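Hexapeptide transferase family protein (Anaplasma phagocytophilum, PDB 3IXC) binds magnesium at its subunit interfaces and may be a transferase of the hexapeptide-repeat, gamma-carbonic-anhydrase-like family, its specific reaction not established. Local coordinates at residues Glu74-His88 with Val97-His111. Numbering follows the deposited sequence. Where two conformers were deposited one is given.
Sequences EVGEGTNIQDNTVVH and VIGKFVTIGHSCILH. With MG (magnesium ion), chain B; MG (magnesium ion), chain C.
Ile81 lies alongside Ile104, with Ile81 CG1 3.8 Å from Ile104 CD1, and meets Ile98 tip to tip through the CD1 atoms of Ile81 and Ile98. Val87 CG2 packs on Leu110 CD1 in the same interior, which Leu66 and Leu115 extend into the neighbouring turns. These residues point into the prism of a parallel left-handed beta-helix, the fold of hexapeptide-repeat proteins, in which 74-88 and 97-111 are successive coils in parallel register on all three sheets. At one corner Thr79 OG1, set beside its own backbone N (chi1 -74°), donates to Gly99 O at 2.7 Å and accepts from Val102 N. On the outer side Asn80 ND2 donates to Thr103 OG1, also hydrogen-bonded to Ser179 of helix 170-188, while Asn80 OD1 receives Gln82 NE2 at 3.0 Å. That bond steadies the Gln82 amide, whose OE1 lies over the His106 ring, 3.2 Å above its plane. Asp83 OD2 accepts the ND1-H of His106 on its anti side (OD2 to ND1 2.8 Å), orienting the ring, and forms a salt bridge with Arg67 of the second subunit. His106 NE2 binds a magnesium ion at 2.4 Å, shared with His88 and His111 of that subunit. At the far end, His88 ND1 and His111 NE2 bind the equivalent ion together with His106 of the third subunit.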
loop_
_atom_site.group_PDB
_atom_site.type_symbol
_atom_site.label_atom_id
_atom_site.label_comp_id
_atom_site.label_asym_id
_atom_site.label_seq_id
_atom_site.Cartn_x
_atom_site.Cartn_y
_atom_site.Cartn_z
ATOM N N GLU A 74 2.051 -15.558 13.390
ATOM C CA GLU A 74 2.170 -15.346 14.830
ATOM C C GLU A 74 2.712 -13.950 15.067
ATOM O O GLU A 74 3.695 -13.551 14.442
ATOM C CB GLU A 74 3.094 -16.387 15.455
ATOM C CG GLU A 74 2.581 -17.827 15.304
ATOM C CD GLU A 74 3.532 -18.861 15.874
ATOM O OE1 GLU A 74 4.719 -18.536 16.106
ATOM O OE2 GLU A 74 3.089 -20.007 16.097
ATOM N N VAL A 75 2.046 -13.204 15.945
ATOM C CA VAL A 75 2.469 -11.852 16.285
ATOM C C VAL A 75 2.672 -11.757 17.796
ATOM O O VAL A 75 1.717 -11.873 18.572
ATOM C CB VAL A 75 1.430 -10.805 15.828
ATOM C CG1 VAL A 75 1.889 -9.388 16.197
ATOM C CG2 VAL A 75 1.158 -10.924 14.307
ATOM N N GLY A 76 3.919 -11.529 18.200
ATOM C CA GLY A 76 4.277 -11.532 19.615
ATOM C C GLY A 76 3.792 -10.321 20.397
ATOM O O GLY A 76 3.349 -9.321 19.827
ATOM N N GLU A 77 3.884 -10.440 21.722
ATOM C CA GLU A 77 3.554 -9.375 22.665
ATOM C C GLU A 77 4.206 -8.045 22.284
ATOM O O GLU A 77 5.383 -8.012 21.926
ATOM C CB GLU A 77 4.022 -9.784 24.072
ATOM C CG GLU A 77 4.005 -8.659 25.093
ATOM C CD GLU A 77 4.612 -9.048 26.439
ATOM O OE1 GLU A 77 5.064 -10.206 26.601
ATOM O OE2 GLU A 77 4.641 -8.189 27.337
ATOM N N GLY A 78 3.438 -6.957 22.371
ATOM C CA GLY A 78 3.991 -5.604 22.273
ATOM C C GLY A 78 4.434 -5.193 20.881
ATOM O O GLY A 78 5.167 -4.221 20.727
ATOM N N THR A 79 3.985 -5.936 19.872
ATOM C CA THR A 79 4.351 -5.656 18.486
ATOM C C THR A 79 3.315 -4.780 17.799
ATOM O O THR A 79 2.107 -4.977 17.979
ATOM C CB THR A 79 4.587 -6.983 17.733
ATOM O OG1 THR A 79 5.838 -7.529 18.176
ATOM C CG2 THR A 79 4.623 -6.801 16.200
ATOM N N ASN A 80 3.793 -3.817 17.012
ATOM C CA ASN A 80 2.902 -2.998 16.188
ATOM C C ASN A 80 3.078 -3.331 14.709
ATOM O O ASN A 80 4.205 -3.502 14.220
ATOM C CB ASN A 80 3.090 -1.496 16.467
ATOM C CG ASN A 80 4.486 -0.998 16.125
ATOM O OD1 ASN A 80 4.749 -0.586 14.997
ATOM N ND2 ASN A 80 5.384 -1.031 17.101
ATOM N N ILE A 81 1.956 -3.489 14.013
ATOM C CA ILE A 81 1.973 -3.676 12.566
ATOM C C ILE A 81 1.157 -2.535 11.982
ATOM O O ILE A 81 -0.075 -2.512 12.084
ATOM C CB ILE A 81 1.411 -5.049 12.162
ATOM C CG1 ILE A 81 2.158 -6.161 12.912
ATOM C CG2 ILE A 81 1.516 -5.227 10.638
ATOM C CD1 ILE A 81 1.704 -7.584 12.579
ATOM N N GLN A 82 1.858 -1.583 11.385
ATOM C CA GLN A 82 1.262 -0.287 11.061
ATOM C C GLN A 82 0.418 -0.313 9.781
ATOM O O GLN A 82 0.330 -1.342 9.090
ATOM C CB GLN A 82 2.349 0.783 11.013
ATOM C CG GLN A 82 2.958 1.048 12.383
ATOM C CD GLN A 82 4.157 1.956 12.312
ATOM O OE1 GLN A 82 4.250 2.814 11.424
ATOM N NE2 GLN A 82 5.094 1.785 13.252
ATOM N N ASP A 83 -0.207 0.826 9.509
ATOM C CA ASP A 83 -1.361 0.934 8.616
ATOM C C ASP A 83 -1.102 0.424 7.214
ATOM O O ASP A 83 -0.042 0.684 6.636
ATOM C CB ASP A 83 -1.835 2.390 8.548
ATOM C CG ASP A 83 -1.707 3.094 9.882
ATOM O OD1 ASP A 83 -2.744 3.351 10.534
ATOM O OD2 ASP A 83 -0.549 3.364 10.288
ATOM N N ASN A 84 -2.093 -0.292 6.682
ATOM C CA ASN A 84 -2.074 -0.787 5.302
ATOM C C ASN A 84 -0.985 -1.824 5.008
ATOM O O ASN A 84 -0.726 -2.124 3.852
ATOM C CB ASN A 84 -2.020 0.381 4.292
ATOM C CG ASN A 84 -3.359 1.102 4.160
ATOM O OD1 ASN A 84 -4.337 0.738 4.813
ATOM N ND2 ASN A 84 -3.413 2.112 3.295
ATOM N N THR A 85 -0.361 -2.380 6.047
ATOM C CA THR A 85 0.562 -3.506 5.856
ATOM C C THR A 85 -0.209 -4.789 5.510
ATOM O O THR A 85 -1.315 -5.001 5.998
ATOM C CB THR A 85 1.431 -3.692 7.106
ATOM O OG1 THR A 85 2.361 -2.610 7.165
ATOM C CG2 THR A 85 2.219 -5.011 7.068
ATOM N N VAL A 86 0.382 -5.623 4.659
ATOM C CA VAL A 86 -0.194 -6.915 4.299
ATOM C C VAL A 86 0.778 -8.002 4.736
ATOM O O VAL A 86 1.981 -7.914 4.469
ATOM C CB VAL A 86 -0.452 -7.021 2.778
ATOM C CG1 VAL A 86 -0.992 -8.423 2.421
ATOM C CG2 VAL A 86 -1.441 -5.940 2.334
ATOM N N VAL A 87 0.253 -9.010 5.435
ATOM C CA VAL A 87 1.051 -10.165 5.836
ATOM C C VAL A 87 0.386 -11.411 5.267
ATOM O O VAL A 87 -0.809 -11.645 5.500
ATOM C CB VAL A 87 1.161 -10.287 7.377
ATOM C CG1 VAL A 87 2.042 -11.488 7.763
ATOM C CG2 VAL A 87 1.719 -8.997 7.984
ATOM N N HIS A 88 1.147 -12.186 4.493
ATOM C CA HIS A 88 0.628 -13.386 3.822
ATOM C C HIS A 88 1.747 -14.224 3.212
ATOM O O HIS A 88 2.800 -13.700 2.862
ATOM C CB HIS A 88 -0.378 -13.011 2.725
ATOM C CG HIS A 88 -1.016 -14.196 2.069
ATOM N ND1 HIS A 88 -0.750 -14.567 0.768
ATOM C CD2 HIS A 88 -1.894 -15.110 2.548
ATOM C CE1 HIS A 88 -1.442 -15.655 0.471
ATOM N NE2 HIS A 88 -2.143 -16.004 1.535
ATOM N N VAL A 97 6.419 -15.669 11.401
ATOM C CA VAL A 97 6.587 -15.632 12.855
ATOM C C VAL A 97 7.214 -14.295 13.200
ATOM O O VAL A 97 8.336 -14.006 12.787
ATOM C CB VAL A 97 7.462 -16.793 13.368
ATOM C CG1 VAL A 97 7.675 -16.671 14.887
ATOM C CG2 VAL A 97 6.819 -18.144 13.021
ATOM N N ILE A 98 6.454 -13.476 13.920
ATOM C CA ILE A 98 6.886 -12.135 14.312
ATOM C C ILE A 98 6.994 -12.117 15.827
ATOM O O ILE A 98 6.042 -12.478 16.534
ATOM C CB ILE A 98 5.897 -11.059 13.804
ATOM C CG1 ILE A 98 5.795 -11.127 12.272
ATOM C CG2 ILE A 98 6.343 -9.655 14.249
ATOM C CD1 ILE A 98 4.581 -10.423 11.669
ATOM N N GLY A 99 8.171 -11.735 16.315
ATOM C CA GLY A 99 8.474 -11.795 17.746
ATOM C C GLY A 99 7.845 -10.673 18.549
ATOM O O GLY A 99 6.862 -10.053 18.119
ATOM N N LYS A 100 8.429 -10.423 19.719
ATOM C CA LYS A 100 7.924 -9.453 20.681
ATOM C C LYS A 100 8.534 -8.081 20.445
ATOM O O LYS A 100 9.691 -7.972 20.052
ATOM C CB LYS A 100 8.276 -9.899 22.103
ATOM C CG LYS A 100 7.770 -11.266 22.485
ATOM C CD LYS A 100 8.204 -11.554 23.912
ATOM C CE LYS A 100 7.958 -12.991 24.301
ATOM N NZ LYS A 100 8.503 -13.259 25.663
ATOM N N PHE A 101 7.753 -7.033 20.706
ATOM C CA PHE A 101 8.251 -5.648 20.639
ATOM C C PHE A 101 8.872 -5.309 19.289
ATOM O O PHE A 101 9.878 -4.601 19.206
ATOM C CB PHE A 101 9.195 -5.363 21.824
ATOM C CG PHE A 101 8.572 -5.670 23.150
ATOM C CD1 PHE A 101 7.539 -4.878 23.650
ATOM C CD2 PHE A 101 8.993 -6.773 23.887
ATOM C CE1 PHE A 101 6.939 -5.175 24.879
ATOM C CE2 PHE A 101 8.403 -7.077 25.109
ATOM C CZ PHE A 101 7.379 -6.276 25.608
ATOM N N VAL A 102 8.244 -5.829 18.234
ATOM C CA VAL A 102 8.656 -5.583 16.854
ATOM C C VAL A 102 7.877 -4.374 16.334
ATOM O O VAL A 102 6.701 -4.188 16.674
ATOM C CB VAL A 102 8.363 -6.821 15.964
ATOM C CG1 VAL A 102 8.494 -6.483 14.471
ATOM C CG2 VAL A 102 9.313 -7.966 16.313
ATOM N N THR A 103 8.544 -3.548 15.527
ATOM C CA THR A 103 7.890 -2.431 14.849
ATOM C C THR A 103 7.885 -2.715 13.353
ATOM O O THR A 103 8.956 -2.917 12.754
ATOM C CB THR A 103 8.618 -1.094 15.128
ATOM O OG1 THR A 103 8.468 -0.739 16.514
ATOM C CG2 THR A 103 8.026 0.046 14.270
ATOM N N ILE A 104 6.680 -2.770 12.774
ATOM C CA ILE A 104 6.534 -2.874 11.325
ATOM C C ILE A 104 5.847 -1.607 10.830
ATOM O O ILE A 104 4.715 -1.307 11.200
ATOM C CB ILE A 104 5.766 -4.151 10.901
ATOM C CG1 ILE A 104 6.577 -5.390 11.292
ATOM C CG2 ILE A 104 5.487 -4.149 9.379
ATOM C CD1 ILE A 104 5.738 -6.568 11.737
ATOM N N GLY A 105 6.576 -0.851 10.008
ATOM C CA GLY A 105 6.098 0.437 9.516
ATOM C C GLY A 105 4.923 0.360 8.551
ATOM O O GLY A 105 4.486 -0.730 8.154
ATOM N N HIS A 106 4.407 1.526 8.170
ATOM C CA HIS A 106 3.212 1.568 7.307
ATOM C C HIS A 106 3.482 0.881 5.983
ATOM O O HIS A 106 4.597 0.956 5.449
ATOM C CB HIS A 106 2.788 3.003 6.982
ATOM C CG HIS A 106 2.875 3.946 8.140
ATOM N ND1 HIS A 106 1.898 4.027 9.111
ATOM C CD2 HIS A 106 3.818 4.861 8.473
ATOM C CE1 HIS A 106 2.239 4.947 9.997
ATOM N NE2 HIS A 106 3.401 5.466 9.637
ATOM N N SER A 107 2.451 0.226 5.458
ATOM C CA SER A 107 2.434 -0.218 4.064
ATOM C C SER A 107 3.601 -1.138 3.708
ATOM O O SER A 107 4.194 -1.035 2.624
ATOM C CB SER A 107 2.368 0.987 3.124
ATOM O OG SER A 107 1.217 1.763 3.413
ATOM N N CYS A 108 3.940 -2.021 4.644
ATOM C CA CYS A 108 4.896 -3.089 4.378
ATOM C C CYS A 108 4.190 -4.293 3.759
ATOM O O CYS A 108 2.967 -4.379 3.780
ATOM C CB CYS A 108 5.605 -3.509 5.661
ATOM S SG CYS A 108 6.820 -2.284 6.213
ATOM N N ILE A 109 4.974 -5.203 3.180
ATOM C CA ILE A 109 4.458 -6.500 2.754
ATOM C C ILE A 109 5.385 -7.538 3.371
ATOM O O ILE A 109 6.596 -7.505 3.136
ATOM C CB ILE A 109 4.428 -6.681 1.211
ATOM C CG1 ILE A 109 3.810 -5.474 0.502
ATOM C CG2 ILE A 109 3.629 -7.957 0.849
ATOM C CD1 ILE A 109 4.041 -5.477 -1.026
ATOM N N LEU A 110 4.821 -8.425 4.185
ATOM C CA LEU A 110 5.601 -9.487 4.845
ATOM C C LEU A 110 5.097 -10.825 4.350
ATOM O O LEU A 110 3.894 -11.095 4.422
ATOM C CB LEU A 110 5.459 -9.415 6.369
ATOM C CG LEU A 110 5.729 -8.071 7.049
ATOM C CD1 LEU A 110 5.521 -8.193 8.566
ATOM C CD2 LEU A 110 7.130 -7.583 6.724
ATOM N N HIS A 111 6.022 -11.641 3.849
ATOM C CA HIS A 111 5.767 -12.964 3.270
ATOM C C HIS A 111 6.656 -14.122 3.807
ATOM O O HIS A 111 7.843 -14.078 3.689
ATOM C CB HIS A 111 6.083 -12.913 1.786
ATOM C CG HIS A 111 4.909 -13.096 0.912
ATOM N ND1 HIS A 111 4.911 -13.946 -0.161
ATOM C CD2 HIS A 111 3.686 -12.544 0.952
ATOM C CE1 HIS A 111 3.740 -13.885 -0.758
ATOM N NE2 HIS A 111 2.982 -13.040 -0.101
HETATM MG MG MG B . 0.854 -13.884 -0.733
HETATM MG MG MG C . 4.302 6.644 11.462
HETATM O O HOH W 1 6.389 3.719 10.044
HETATM O O HOH W 2 4.687 5.487 13.009
HETATM O O HOH W 3 1.170 -2.990 1.963
HETATM O O HOH W 4 -0.035 -14.699 -2.291
#